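Long-range contact in hypothetical protein (Legionella pneumophila subsp. pneumophila, PDB 2IM9), which is of unknown function but, as an N-acetylmuramoyl-L-alanine amidase-like protein, may cleave amide bonds in peptidoglycan: residues I57-Y69 with R282-V294. Numbering follows the deposited sequence. Where two conformers were deposited one is given.
Sequences ISQISAYFKGTKY and RQASSQYGKVVDV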
ATOM      1  N   ILE A  57      13.685   6.758  -1.295  1.00 17.50           N
ATOM      2  CA  ILE A  57      12.624   6.055  -0.563  1.00 16.52           C
ATOM      3  C   ILE A  57      13.010   5.923   0.899  1.00 17.04           C
ATOM      4  O   ILE A  57      12.181   6.123   1.765  1.00 15.98           O
ATOM      5  CB  ILE A  57      12.343   4.659  -1.175  1.00 16.14           C
ATOM      6  CG1 ILE A  57      11.673   4.792  -2.540  1.00 16.07           C
ATOM      7  CG2 ILE A  57      11.506   3.753  -0.192  1.00 17.33           C
ATOM      8  CD1 ILE A  57      11.700   3.527  -3.352  1.00 15.60           C
ATOM      9  N   SER A  58      14.273   5.580   1.178  1.00 17.45           N
ATOM     10  CA  SER A  58      14.699   5.436   2.569  0.50 17.91           C
ATOM     11  C   SER A  58      14.611   6.763   3.316  1.00 17.95           C
ATOM     12  O   SER A  58      14.091   6.809   4.422  1.00 18.50           O
ATOM     13  CB  SER A  58      16.112   4.844   2.673  0.50 18.09           C
ATOM     14  OG  SER A  58      16.498   4.693   4.037  0.50 18.88           O
ATOM     15  N   GLN A  59      15.113   7.838   2.706  1.00 18.26           N
ATOM     16  CA  GLN A  59      15.111   9.149   3.339  1.00 18.65           C
ATOM     17  C   GLN A  59      13.713   9.676   3.577  1.00 18.25           C
ATOM     18  O   GLN A  59      13.399  10.119   4.674  1.00 18.38           O
ATOM     19  CB  GLN A  59      15.927  10.127   2.501  1.00 19.56           C
ATOM     20  CG  GLN A  59      17.428   9.825   2.587  1.00 24.95           C
ATOM     21  CD  GLN A  59      18.280  10.807   1.804  1.00 32.80           C
ATOM     22  OE1 GLN A  59      17.866  11.944   1.548  1.00 36.12           O
ATOM     23  NE2 GLN A  59      19.487  10.376   1.428  1.00 35.44           N
ATOM     24  N   ILE A  60      12.856   9.578   2.560  1.00 17.00           N
ATOM     25  CA  ILE A  60      11.482  10.092   2.666  1.00 17.14           C
ATOM     26  C   ILE A  60      10.638   9.257   3.643  1.00 16.78           C
ATOM     27  O   ILE A  60       9.913   9.796   4.481  1.00 16.78           O
ATOM     28  CB  ILE A  60      10.825  10.167   1.280  1.00 16.59           C
ATOM     29  CG1 ILE A  60      11.569  11.205   0.439  1.00 17.81           C
ATOM     30  CG2 ILE A  60       9.318  10.515   1.384  1.00 17.79           C
ATOM     31  CD1 ILE A  60      11.340  11.074  -1.058  1.00 18.15           C
ATOM     32  N   SER A  61      10.744   7.935   3.543  1.00 16.82           N
ATOM     33  CA  SER A  61      10.038   7.084   4.485  1.00 16.37           C
ATOM     34  C   SER A  61      10.481   7.382   5.933  1.00 16.99           C
ATOM     35  O   SER A  61       9.652   7.463   6.834  1.00 16.41           O
ATOM     36  CB  SER A  61      10.199   5.607   4.108  1.00 16.44           C
ATOM     37  OG  SER A  61      11.555   5.209   4.107  1.00 17.61           O
ATOM     38  N   ALA A  62      11.780   7.616   6.137  1.00 16.66           N
ATOM     39  CA  ALA A  62      12.313   7.945   7.470  1.00 18.10           C
ATOM     40  C   ALA A  62      11.767   9.268   8.006  1.00 18.98           C
ATOM     41  O   ALA A  62      11.493   9.392   9.197  1.00 19.84           O
ATOM     42  CB  ALA A  62      13.818   7.978   7.450  1.00 18.15           C
ATOM     43  N   TYR A  63      11.587  10.229   7.117  1.00 20.66           N
ATOM     44  CA  TYR A  63      11.131  11.573   7.498  1.00 22.51           C
ATOM     45  C   TYR A  63       9.781  11.521   8.211  1.00 22.22           C
ATOM     46  O   TYR A  63       9.482  12.365   9.066  1.00 23.27           O
ATOM     47  CB  TYR A  63      11.061  12.450   6.256  1.00 24.28           C
ATOM     48  CG  TYR A  63      10.508  13.840   6.488  1.00 27.49           C
ATOM     49  CD1 TYR A  63      11.274  14.828   7.119  1.00 30.38           C
ATOM     50  CD2 TYR A  63       9.220  14.170   6.063  1.00 29.16           C
ATOM     51  CE1 TYR A  63      10.758  16.116   7.329  1.00 31.62           C
ATOM     52  CE2 TYR A  63       8.694  15.444   6.262  1.00 31.91           C
ATOM     53  CZ  TYR A  63       9.463  16.411   6.892  1.00 30.86           C
ATOM     54  OH  TYR A  63       8.925  17.661   7.085  1.00 32.29           O
ATOM     55  N   PHE A  64       8.965  10.524   7.862  1.00 21.11           N
ATOM     56  CA  PHE A  64       7.629  10.379   8.451  1.00 20.75           C
ATOM     57  C   PHE A  64       7.553   9.401   9.615  1.00 20.10           C
ATOM     58  O   PHE A  64       6.471   9.143  10.104  1.00 19.58           O
ATOM     59  CB  PHE A  64       6.606   9.974   7.381  1.00 20.65           C
ATOM     60  CG  PHE A  64       6.399  11.022   6.323  1.00 21.80           C
ATOM     61  CD1 PHE A  64       5.713  12.208   6.616  1.00 19.29           C
ATOM     62  CD2 PHE A  64       6.898  10.839   5.046  1.00 23.01           C
ATOM     63  CE1 PHE A  64       5.523  13.183   5.640  1.00 20.65           C
ATOM     64  CE2 PHE A  64       6.719  11.815   4.056  1.00 23.43           C
ATOM     65  CZ  PHE A  64       6.033  12.987   4.353  1.00 22.04           C
ATOM     66  N   LYS A  65       8.680   8.821  10.042  1.00 20.84           N
ATOM     67  CA  LYS A  65       8.639   7.945  11.223  1.00 21.65           C
ATOM     68  C   LYS A  65       8.049   8.705  12.415  1.00 21.37           C
ATOM     69  O   LYS A  65       8.348   9.895  12.615  1.00 21.79           O
ATOM     70  CB  LYS A  65      10.024   7.400  11.585  1.00 22.04           C
ATOM     71  CG  LYS A  65      10.482   6.241  10.715  1.00 24.59           C
ATOM     72  CD  LYS A  65      11.954   5.917  10.947  1.00 26.60           C
ATOM     73  CE  LYS A  65      12.182   5.274  12.302  1.00 27.99           C
ATOM     74  NZ  LYS A  65      13.614   4.876  12.417  1.00 28.73           N
ATOM     75  N   GLY A  66       7.211   8.015  13.185  1.00 20.98           N
ATOM     76  CA  GLY A  66       6.560   8.596  14.351  1.00 20.95           C
ATOM     77  C   GLY A  66       5.240   9.298  14.091  1.00 20.47           C
ATOM     78  O   GLY A  66       4.543   9.665  15.035  1.00 20.61           O
ATOM     79  N   THR A  67       4.890   9.488  12.818  1.00 19.61           N
ATOM     80  CA  THR A  67       3.580  10.036  12.439  1.00 19.24           C
ATOM     81  C   THR A  67       2.466   9.053  12.787  1.00 18.87           C
ATOM     82  O   THR A  67       2.591   7.845  12.555  1.00 18.40           O
ATOM     83  CB  THR A  67       3.529  10.370  10.931  1.00 18.95           C
ATOM     84  OG1 THR A  67       4.578  11.299  10.625  1.00 20.41           O
ATOM     85  CG2 THR A  67       2.193  10.990  10.546  1.00 19.04           C
ATOM     86  N   LYS A  68       1.363   9.568  13.326  1.00 18.63           N
ATOM     87  CA  LYS A  68       0.326   8.713  13.873  1.00 19.29           C
ATOM     88  C   LYS A  68      -0.385   7.897  12.806  1.00 19.31           C
ATOM     89  O   LYS A  68      -0.438   8.293  11.638  1.00 19.23           O
ATOM     90  CB  LYS A  68      -0.695   9.526  14.670  1.00 20.13           C
ATOM     91  CG  LYS A  68      -1.677  10.289  13.828  1.00 23.53           C
ATOM     92  CD  LYS A  68      -2.627  11.092  14.701  1.00 28.12           C
ATOM     93  CE  LYS A  68      -3.199  12.254  13.917  1.00 30.70           C
ATOM     94  NZ  LYS A  68      -4.348  12.856  14.646  1.00 33.84           N
ATOM     95  N   TYR A  69      -0.945   6.776  13.240  1.00 18.75           N
ATOM     96  CA  TYR A  69      -1.746   5.914  12.404  1.00 18.93           C
ATOM     97  C   TYR A  69      -3.158   6.465  12.335  1.00 18.49           C
ATOM     98  O   TYR A  69      -3.751   6.782  13.375  1.00 19.23           O
ATOM     99  CB  TYR A  69      -1.764   4.496  12.996  1.00 19.18           C
ATOM    100  CG  TYR A  69      -2.527   3.506  12.170  1.00 20.67           C
ATOM    101  CD1 TYR A  69      -1.916   2.865  11.090  1.00 19.38           C
ATOM    102  CD2 TYR A  69      -3.864   3.214  12.455  1.00 20.16           C
ATOM    103  CE1 TYR A  69      -2.615   1.947  10.316  1.00 22.08           C
ATOM    104  CE2 TYR A  69      -4.585   2.290  11.675  1.00 22.47           C
ATOM    105  CZ  TYR A  69      -3.944   1.670  10.606  1.00 22.66           C
ATOM    106  OH  TYR A  69      -4.642   0.756   9.845  1.00 24.26           O
ATOM    107  N   ARG A 282       9.558  -1.046   7.570  1.00 15.34           N
ATOM    108  CA  ARG A 282       9.129   0.308   7.908  1.00 15.44           C
ATOM    109  C   ARG A 282       7.698   0.488   7.432  1.00 15.95           C
ATOM    110  O   ARG A 282       7.419   0.382   6.251  1.00 15.91           O
ATOM    111  CB  ARG A 282      10.053   1.330   7.252  1.00 15.67           C
ATOM    112  CG  ARG A 282       9.708   2.784   7.597  1.00 15.78           C
ATOM    113  CD  ARG A 282      10.818   3.703   7.101  1.00 17.01           C
ATOM    114  NE  ARG A 282      12.022   3.581   7.923  1.00 16.51           N
ATOM    115  CZ  ARG A 282      13.213   4.045   7.561  1.00 17.10           C
ATOM    116  NH1 ARG A 282      13.374   4.655   6.391  1.00 18.98           N
ATOM    117  NH2 ARG A 282      14.253   3.894   8.377  1.00 18.50           N
ATOM    118  N   GLN A 283       6.776   0.717   8.366  1.00 16.61           N
ATOM    119  CA  GLN A 283       5.356   0.757   7.997  1.00 17.52           C
ATOM    120  C   GLN A 283       4.520   1.516   8.997  1.00 17.97           C
ATOM    121  O   GLN A 283       4.968   1.790  10.107  1.00 17.47           O
ATOM    122  CB  GLN A 283       4.749  -0.649   7.764  1.00 18.22           C
ATOM    123  CG  GLN A 283       5.452  -1.790   8.435  1.00 21.79           C
ATOM    124  CD  GLN A 283       5.145  -1.908   9.925  1.00 25.10           C
ATOM    125  OE1 GLN A 283       3.996  -2.150  10.327  1.00 25.54           O
ATOM    126  NE2 GLN A 283       6.191  -1.809  10.745  1.00 26.97           N
ATOM    127  N   ALA A 284       3.325   1.891   8.557  1.00 17.42           N
ATOM    128  CA  ALA A 284       2.338   2.539   9.402  1.00 18.70           C
ATOM    129  C   ALA A 284       1.590   1.408  10.088  1.00 19.74           C
ATOM    130  O   ALA A 284       0.909   0.602   9.428  1.00 19.28           O
ATOM    131  CB  ALA A 284       1.401   3.403   8.556  1.00 18.67           C
ATOM    132  N   SER A 285       1.756   1.345  11.405  1.00 20.70           N
ATOM    133  CA  SER A 285       1.321   0.212  12.206  1.00 23.11           C
ATOM    134  C   SER A 285       0.147   0.564  13.109  1.00 23.88           C
ATOM    135  O   SER A 285       0.266   1.453  13.951  1.00 24.43           O
ATOM    136  CB  SER A 285       2.499  -0.268  13.059  1.00 23.20           C
ATOM    137  OG  SER A 285       2.078  -1.206  14.036  1.00 25.65           O
ATOM    138  N   SER A 286      -0.965  -0.144  12.936  1.00 25.16           N
ATOM    139  CA  SER A 286      -2.133   0.004  13.807  1.00 26.87           C
ATOM    140  C   SER A 286      -1.832  -0.477  15.226  1.00 27.94           C
ATOM    141  O   SER A 286      -2.408   0.023  16.193  1.00 28.67           O
ATOM    142  CB  SER A 286      -3.323  -0.760  13.244  1.00 26.89           C
ATOM    143  OG  SER A 286      -3.110  -2.158  13.338  1.00 28.05           O
ATOM    144  N   GLN A 287      -0.920  -1.437  15.340  1.00 28.88           N
ATOM    145  CA  GLN A 287      -0.523  -1.989  16.636  1.00 30.54           C
ATOM    146  C   GLN A 287       0.298  -0.976  17.445  1.00 30.01           C
ATOM    147  O   GLN A 287       0.053  -0.781  18.643  1.00 30.38           O
ATOM    148  CB  GLN A 287       0.258  -3.285  16.430  1.00 30.63           C
ATOM    149  CG  GLN A 287       0.707  -3.964  17.719  1.00 33.42           C
ATOM    150  CD  GLN A 287       1.768  -5.031  17.483  1.00 33.74           C
ATOM    151  OE1 GLN A 287       1.835  -5.644  16.405  1.00 38.87           O
ATOM    152  NE2 GLN A 287       2.606  -5.259  18.493  1.00 37.91           N
ATOM    153  N   TYR A 288       1.254  -0.323  16.785  1.00 29.06           N
ATOM    154  CA  TYR A 288       2.080   0.707  17.430  1.00 28.83           C
ATOM    155  C   TYR A 288       1.445   2.099  17.415  1.00 27.26           C
ATOM    156  O   TYR A 288       1.850   2.976  18.173  1.00 27.70           O
ATOM    157  CB  TYR A 288       3.481   0.741  16.810  1.00 30.20           C
ATOM    158  CG  TYR A 288       4.313  -0.470  17.175  1.00 32.89           C
ATOM    159  CD1 TYR A 288       5.055  -0.492  18.357  1.00 34.92           C
ATOM    160  CD2 TYR A 288       4.336  -1.602  16.360  1.00 34.53           C
ATOM    161  CE1 TYR A 288       5.814  -1.606  18.713  1.00 36.20           C
ATOM    162  CE2 TYR A 288       5.101  -2.727  16.706  1.00 36.04           C
ATOM    163  CZ  TYR A 288       5.829  -2.715  17.887  1.00 35.21           C
ATOM    164  OH  TYR A 288       6.583  -3.816  18.249  1.00 36.62           O
ATOM    165  N   GLY A 289       0.452   2.296  16.555  1.00 25.48           N
ATOM    166  CA  GLY A 289      -0.282   3.558  16.500  1.00 23.16           C
ATOM    167  C   GLY A 289       0.465   4.647  15.749  1.00 21.61           C
ATOM    168  O   GLY A 289       0.133   5.830  15.856  1.00 20.31           O
ATOM    169  N   LYS A 290       1.482   4.248  14.992  1.00 20.38           N
ATOM    170  CA  LYS A 290       2.326   5.205  14.281  1.00 19.82           C
ATOM    171  C   LYS A 290       3.200   4.502  13.242  1.00 18.62           C
ATOM    172  O   LYS A 290       3.263   3.265  13.205  1.00 18.21           O
ATOM    173  CB  LYS A 290       3.220   5.962  15.275  1.00 20.32           C
ATOM    174  CG  LYS A 290       4.243   5.100  15.990  1.00 23.40           C
ATOM    175  CD  LYS A 290       4.826   5.824  17.203  1.00 26.98           C
ATOM    176  CE  LYS A 290       6.141   5.177  17.650  1.00 30.29           C
ATOM    177  NZ  LYS A 290       6.684   5.825  18.898  1.00 33.23           N
ATOM    178  N   VAL A 291       3.876   5.295  12.412  1.00 17.57           N
ATOM    179  CA  VAL A 291       4.887   4.772  11.485  1.00 16.98           C
ATOM    180  C   VAL A 291       6.109   4.362  12.296  1.00 17.39           C
ATOM    181  O   VAL A 291       6.683   5.183  13.011  1.00 17.12           O
ATOM    182  CB  VAL A 291       5.275   5.819  10.423  1.00 16.94           C
ATOM    183  CG1 VAL A 291       6.432   5.305   9.542  1.00 16.97           C
ATOM    184  CG2 VAL A 291       4.056   6.175   9.549  1.00 16.58           C
ATOM    185  N   VAL A 292       6.484   3.089  12.181  1.00 17.88           N
ATOM    186  CA  VAL A 292       7.621   2.546  12.936  1.00 18.96           C
ATOM    187  C   VAL A 292       8.560   1.716  12.071  1.00 19.60           C
ATOM    188  O   VAL A 292       8.175   1.276  10.995  1.00 18.90           O
ATOM    189  CB  VAL A 292       7.143   1.645  14.117  1.00 18.84           C
ATOM    190  CG1 VAL A 292       6.345   2.454  15.125  1.00 20.37           C
ATOM    191  CG2 VAL A 292       6.357   0.403  13.625  1.00 18.77           C
ATOM    192  N   ASP A 293       9.785   1.516  12.571  1.00 19.57           N
ATOM    193  CA  ASP A 293      10.723   0.509  12.073  1.00 19.92           C
ATOM    194  C   ASP A 293      10.709  -0.679  13.020  1.00 21.10           C
ATOM    195  O   ASP A 293      10.890  -0.499  14.228  1.00 21.36           O
ATOM    196  CB  ASP A 293      12.154   1.071  12.093  1.00 20.35           C
ATOM    197  CG  ASP A 293      12.473   1.907  10.884  1.00 21.43           C
ATOM    198  OD1 ASP A 293      11.651   1.910   9.952  1.00 24.70           O
ATOM    199  OD2 ASP A 293      13.541   2.557  10.863  1.00 21.97           O
ATOM    200  N   VAL A 294      10.490  -1.880  12.492  1.00 19.79           N
ATOM    201  CA  VAL A 294      10.619  -3.106  13.298  1.00 19.92           C
ATOM    202  C   VAL A 294      11.508  -4.105  12.548  1.00 19.28           C
ATOM    203  O   VAL A 294      11.488  -4.151  11.321  1.00 19.40           O
ATOM    204  CB  VAL A 294       9.248  -3.775  13.628  1.00 19.86           C
ATOM    205  CG1 VAL A 294       8.332  -2.845  14.434  1.00 21.73           C
ATOM    206  CG2 VAL A 294       8.568  -4.271  12.356  1.00 20.03           C
TER
HETATM  207  O   HOH W   1      16.332   5.306   6.453  1.00 29.81           O
HETATM  208  O   HOH W   2      -3.095   6.355  16.071  1.00 40.55           O
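Arg282 leaves its strand with CG opposite the backbone N (chi1 -178°) and then bends at chi3, which turns the guanidinium edge toward Ser61 on helix 57-63. Lys65 also bends at chi3 (71°), and this carries its amine to Asp293. Arg282 NH1 donates to Ser61 OG at 3.0 Å, with the oxygen in the guanidinium plane. Ser61 OG in turn donates to Ile57 O, so the hydroxyl is fixed in direction. NH1 also donates to a water. Ala62 CB and Lys65 CD lie over one face of the guanidinium.

Asp293, on the adjoining strand, holds Arg282 side-on. Its OD1 takes NE and its OD2 takes NH2, each through a syn lone pair. Lys65 NZ reaches the same OD2 at 2.8 Å, from above the carboxylate plane. The two positive groups thus share one carboxylate, which probably offsets the repulsion between them.

Beyond the helix the backbones meet. A type II turn from Phe64 to Thr67 has Gly66 at positive phi. Gly66 N bonds to Val291 O at 2.9 Å, and Val291 N returns a bond to Thr67 O at 2.9 Å. The Val291 methyls sit against Phe64 O, Lys65 CA and Thr67 O. Tyr69 N then bonds to Gly289 O at 3.0 Å. The Tyr69 ring packs on the hairpin turn, where Ser286 CB makes a CH-pi contact 3.8 Å from the ring centroid. Tyr98 of helix 95-107 touches both Arg282 and Val291.

The arrangement is a salt-bridge network at a helix end, followed by a single beta bridge between Lys68 and Lys290. It ties helix 53-63 and its exit loop to an antiparallel beta hairpin with a G1 bulge, at the edge of the sheet in this amidase-like fold.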